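Local coordinates for CBS domain protein/ACT domain protein (Thermotoga maritima, PDB 1VR9), which is of unknown function but pairs two CBS domains with an ACT domain, a combination consistent with a regulatory, ligand-sensing role, at residues L36-C47 with R57-L65. Residues are numbered along the deposited sequence; the frame is centred on the assembly and turned at random. Where two conformers were deposited one is given.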
loop_
_atom_site.group_PDB
_atom_site.type_symbol
_atom_site.label_atom_id
_atom_site.label_comp_id
_atom_site.label_asym_id
_atom_site.label_seq_id
_atom_site.Cartn_x
_atom_site.Cartn_y
_atom_site.Cartn_z
ATOM N N LEU A 36 9.291 3.407 -10.159
ATOM C CA LEU A 36 9.113 4.832 -10.389
ATOM C C LEU A 36 7.965 5.083 -11.374
ATOM O O LEU A 36 7.160 5.996 -11.188
ATOM C CB LEU A 36 10.418 5.467 -10.881
ATOM C CG LEU A 36 11.520 5.604 -9.818
ATOM C CD1 LEU A 36 12.794 6.109 -10.502
ATOM C CD2 LEU A 36 11.093 6.519 -8.696
ATOM N N HIS A 37 7.892 4.267 -12.417
ATOM C CA HIS A 37 6.850 4.430 -13.414
ATOM C C HIS A 37 5.457 4.223 -12.785
ATOM O O HIS A 37 4.540 5.017 -12.998
ATOM C CB HIS A 37 7.089 3.495 -14.589
ATOM C CG HIS A 37 5.947 3.452 -15.564
ATOM N ND1 HIS A 37 5.669 4.486 -16.432
ATOM C CD2 HIS A 37 4.995 2.514 -15.781
ATOM C CE1 HIS A 37 4.595 4.184 -17.145
ATOM N NE2 HIS A 37 4.182 2.983 -16.782
ATOM N N ARG A 38 5.292 3.158 -12.023
ATOM C CA ARG A 38 3.999 2.894 -11.359
ATOM C C ARG A 38 3.571 4.068 -10.490
ATOM O O ARG A 38 2.408 4.483 -10.532
ATOM C CB ARG A 38 4.045 1.625 -10.497
ATOM C CG ARG A 38 3.968 0.408 -11.263
ATOM C CD ARG A 38 2.531 0.076 -11.697
ATOM N NE ARG A 38 2.547 -0.426 -13.060
ATOM C CZ ARG A 38 1.933 0.114 -14.114
ATOM N NH1 ARG A 38 1.171 1.227 -14.058
ATOM N NH2 ARG A 38 2.090 -0.498 -15.270
HETATM N N MSE A 39 4.509 4.624 -9.725
HETATM C CA MSE A 39 4.203 5.755 -8.838
HETATM C C MSE A 39 3.814 6.955 -9.692
HETATM O O MSE A 39 2.899 7.673 -9.327
HETATM C CB MSE A 39 5.351 6.145 -7.912
HETATM C CG MSE A 39 6.236 5.080 -7.433
HETATM SE SE MSE A 39 7.591 5.711 -6.156
HETATM C CE MSE A 39 6.936 4.705 -4.709
ATOM N N ARG A 40 4.488 7.185 -10.824
ATOM C CA ARG A 40 4.077 8.287 -11.721
ATOM C C ARG A 40 2.657 8.085 -12.262
ATOM O O ARG A 40 1.904 9.058 -12.430
ATOM C CB ARG A 40 5.006 8.444 -12.923
ATOM C CG ARG A 40 6.322 9.161 -12.658
ATOM C CD ARG A 40 6.972 9.575 -13.990
ATOM N NE ARG A 40 7.238 8.446 -14.879
ATOM C CZ ARG A 40 8.275 7.614 -14.759
ATOM N NH1 ARG A 40 9.173 7.767 -13.791
ATOM N NH2 ARG A 40 8.415 6.625 -15.624
ATOM N N GLN A 41 2.275 6.843 -12.523
ATOM C CA GLN A 41 0.947 6.583 -13.124
ATOM C C GLN A 41 -0.149 6.905 -12.114
ATOM O O GLN A 41 -1.248 7.297 -12.486
ATOM C CB GLN A 41 0.841 5.113 -13.622
ATOM C CG GLN A 41 1.803 4.812 -14.759
ATOM C CD GLN A 41 1.529 5.641 -16.020
ATOM O OE1 GLN A 41 0.542 5.426 -16.698
ATOM N NE2 GLN A 41 2.417 6.587 -16.335
ATOM N N TYR A 42 0.169 6.750 -10.826
ATOM C CA TYR A 42 -0.764 7.043 -9.746
ATOM C C TYR A 42 -0.488 8.391 -9.090
ATOM O O TYR A 42 -1.148 8.741 -8.106
ATOM C CB TYR A 42 -0.753 5.917 -8.707
ATOM C CG TYR A 42 -1.540 4.725 -9.162
ATOM C CD1 TYR A 42 -2.907 4.672 -8.936
ATOM C CD2 TYR A 42 -0.943 3.689 -9.868
ATOM C CE1 TYR A 42 -3.659 3.619 -9.380
ATOM C CE2 TYR A 42 -1.699 2.600 -10.327
ATOM C CZ TYR A 42 -3.063 2.575 -10.049
ATOM O OH TYR A 42 -3.861 1.532 -10.454
ATOM N N GLN A 43 0.456 9.146 -9.656
ATOM C CA GLN A 43 0.808 10.485 -9.201
ATOM C C GLN A 43 1.038 10.483 -7.697
ATOM O O GLN A 43 0.441 11.288 -6.951
ATOM C CB GLN A 43 -0.281 11.486 -9.589
ATOM C CG GLN A 43 -0.612 11.465 -11.084
ATOM C CD GLN A 43 -1.495 12.596 -11.524
ATOM O OE1 GLN A 43 -2.631 12.375 -11.952
ATOM N NE2 GLN A 43 -0.986 13.828 -11.435
ATOM N N THR A 44 1.913 9.578 -7.255
ATOM C CA THR A 44 2.096 9.306 -5.853
ATOM C C THR A 44 3.582 8.973 -5.520
ATOM O O THR A 44 4.427 8.984 -6.413
ATOM C CB THR A 44 1.137 8.196 -5.428
ATOM O OG1 THR A 44 1.114 8.082 -3.994
ATOM C CG2 THR A 44 1.555 6.846 -6.057
ATOM N N ASN A 45 3.884 8.769 -4.239
ATOM C CA ASN A 45 5.249 8.516 -3.769
ATOM C C ASN A 45 5.338 7.226 -2.917
ATOM O O ASN A 45 6.257 7.082 -2.098
ATOM C CB ASN A 45 5.786 9.685 -2.963
ATOM C CG ASN A 45 4.907 10.037 -1.786
ATOM O OD1 ASN A 45 3.878 9.398 -1.549
ATOM N ND2 ASN A 45 5.301 11.077 -1.047
ATOM N N GLU A 46 4.369 6.343 -3.110
ATOM C CA GLU A 46 4.322 5.024 -2.450
ATOM C C GLU A 46 3.995 3.954 -3.497
ATOM O O GLU A 46 3.207 4.196 -4.417
ATOM C CB GLU A 46 3.207 5.008 -1.402
ATOM C CG GLU A 46 3.024 3.641 -0.723
ATOM C CD GLU A 46 1.723 3.499 0.052
ATOM O OE1 GLU A 46 0.958 4.453 0.060
ATOM O OE2 GLU A 46 1.505 2.450 0.686
ATOM N N CYS A 47 4.577 2.751 -3.337
ATOM C CA CYS A 47 4.239 1.595 -4.140
ATOM C C CYS A 47 4.105 0.433 -3.172
ATOM O O CYS A 47 4.986 0.254 -2.327
ATOM C CB CYS A 47 5.357 1.304 -5.134
ATOM S SG CYS A 47 4.826 0.289 -6.498
ATOM N N ARG A 57 4.485 -7.764 1.151
ATOM C CA ARG A 57 5.876 -7.615 1.610
ATOM C C ARG A 57 6.180 -6.313 2.323
ATOM O O ARG A 57 6.951 -6.303 3.299
ATOM C CB ARG A 57 6.858 -7.765 0.436
ATOM C CG ARG A 57 7.087 -9.200 -0.059
ATOM C CD ARG A 57 8.163 -9.973 0.702
ATOM N NE ARG A 57 9.252 -9.124 1.184
ATOM C CZ ARG A 57 9.758 -9.156 2.418
ATOM N NH1 ARG A 57 9.305 -10.024 3.322
ATOM N NH2 ARG A 57 10.748 -8.328 2.750
ATOM N N GLY A 58 5.581 -5.224 1.848
ATOM C CA GLY A 58 5.802 -3.894 2.431
ATOM C C GLY A 58 5.522 -2.864 1.362
ATOM O O GLY A 58 4.795 -3.115 0.389
ATOM N N VAL A 59 6.089 -1.689 1.548
ATOM C CA VAL A 59 5.879 -0.601 0.625
ATOM C C VAL A 59 7.248 -0.033 0.260
ATOM O O VAL A 59 8.197 -0.155 1.039
ATOM C CB VAL A 59 4.965 0.494 1.247
ATOM C CG1 VAL A 59 3.680 -0.111 1.815
ATOM C CG2 VAL A 59 5.680 1.237 2.309
ATOM N N VAL A 60 7.347 0.550 -0.924
ATOM C CA VAL A 60 8.523 1.320 -1.331
ATOM C C VAL A 60 8.150 2.797 -1.338
ATOM O O VAL A 60 7.134 3.178 -1.907
ATOM C CB VAL A 60 9.030 0.914 -2.725
ATOM C CG1 VAL A 60 10.157 1.806 -3.186
ATOM C CG2 VAL A 60 9.498 -0.513 -2.682
ATOM N N ASN A 61 8.960 3.598 -0.653
ATOM C CA ASN A 61 8.806 5.069 -0.632
ATOM C C ASN A 61 9.714 5.680 -1.714
ATOM O O ASN A 61 10.889 5.338 -1.791
ATOM C CB ASN A 61 9.201 5.612 0.748
ATOM C CG ASN A 61 8.361 5.019 1.875
ATOM O OD1 ASN A 61 7.190 5.368 2.046
ATOM N ND2 ASN A 61 8.957 4.127 2.642
ATOM N N LYS A 62 9.172 6.583 -2.537
ATOM C CA LYS A 62 9.903 7.216 -3.659
ATOM C C LYS A 62 11.258 7.804 -3.283
ATOM O O LYS A 62 12.217 7.691 -4.039
ATOM C CB LYS A 62 9.032 8.318 -4.309
ATOM C CG LYS A 62 9.654 9.013 -5.516
ATOM C CD LYS A 62 8.594 9.815 -6.273
ATOM C CE LYS A 62 9.170 10.601 -7.440
ATOM N NZ LYS A 62 8.155 11.509 -8.037
ATOM N N GLU A 63 11.323 8.446 -2.112
ATOM C CA GLU A 63 12.541 9.115 -1.646
ATOM C C GLU A 63 13.704 8.135 -1.511
ATOM O O GLU A 63 14.863 8.505 -1.723
ATOM C CB GLU A 63 12.295 9.813 -0.295
ATOM C CG GLU A 63 12.001 8.822 0.842
ATOM C CD GLU A 63 11.797 9.466 2.211
ATOM O OE1 GLU A 63 12.053 10.684 2.390
ATOM O OE2 GLU A 63 11.375 8.718 3.128
ATOM N N ASP A 64 13.379 6.887 -1.174
ATOM C CA ASP A 64 14.374 5.827 -1.029
ATOM C C ASP A 64 14.999 5.345 -2.361
ATOM O O ASP A 64 15.994 4.616 -2.351
ATOM C CB ASP A 64 13.761 4.645 -0.261
ATOM C CG ASP A 64 13.481 4.975 1.204
ATOM O OD1 ASP A 64 14.055 5.965 1.723
ATOM O OD2 ASP A 64 12.699 4.241 1.844
ATOM N N LEU A 65 14.440 5.751 -3.501
ATOM C CA LEU A 65 14.977 5.348 -4.797
ATOM C C LEU A 65 15.800 6.423 -5.514
ATOM O O LEU A 65 16.288 6.184 -6.618
ATOM C CB LEU A 65 13.835 4.870 -5.706
ATOM C CG LEU A 65 12.879 3.833 -5.085
ATOM C CD1 LEU A 65 11.736 3.511 -6.047
ATOM C CD2 LEU A 65 13.624 2.571 -4.662
HETATM O O HOH W 1 5.563 9.894 -8.578
#
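Cys-47 and Val-60 form an antiparallel hydrogen-bonded pair in the beta hairpin of the first CBS domain, where strand 46-50 runs between strands 25-27 and 56-61 and helix 32-41 packs on one face. Cys-47 N gives its hydrogen to Val-60 O (3.0 Å), and Val-60 N returns a straighter bond to Cys-47 O (2.8 Å, 165° at the hydrogen). One step on, past the non-hydrogen-bonded pair Glu-46 and Asn-61, Lys-62 N reaches Asn-45 O from above the carbonyl plane, a nearly linear bond that extends the pairing into the loop leaving the helix. That helix ends in a Schellman motif with Gln-43 at C-prime, and Thr-44 N closes back on Met-39 O.

Apolar contacts tie the helix to the 3-10 turn 62-65. In one of two modelled conformers, SE of the selenomethionine Met-39 lies 3.5 Å from Lys-62 CB, the two side chains crossing at a slant, while Leu-36 CD2 meets Leu-65 CD1 (4.1 Å). Cys-47 and Val-60 turn to this same side of the sheet, Val-60 touching Cys-35. On the other face, Glu-46 OE2 lies against Val-59 CG1 (3.5 Å), and its second oxygen, OE1, accepts a hydrogen bond from Tyr-105 N, linking the hairpin to the second CBS domain.

Lys-62 is stretched along its whole length, with CG trans to the backbone N (chi1 -178°), which takes NZ out past Met-39 and alongside the last helical turn. There a water accepts from Lys-62 NZ (3.1 Å) and donates to Thr-44 O (2.6 Å).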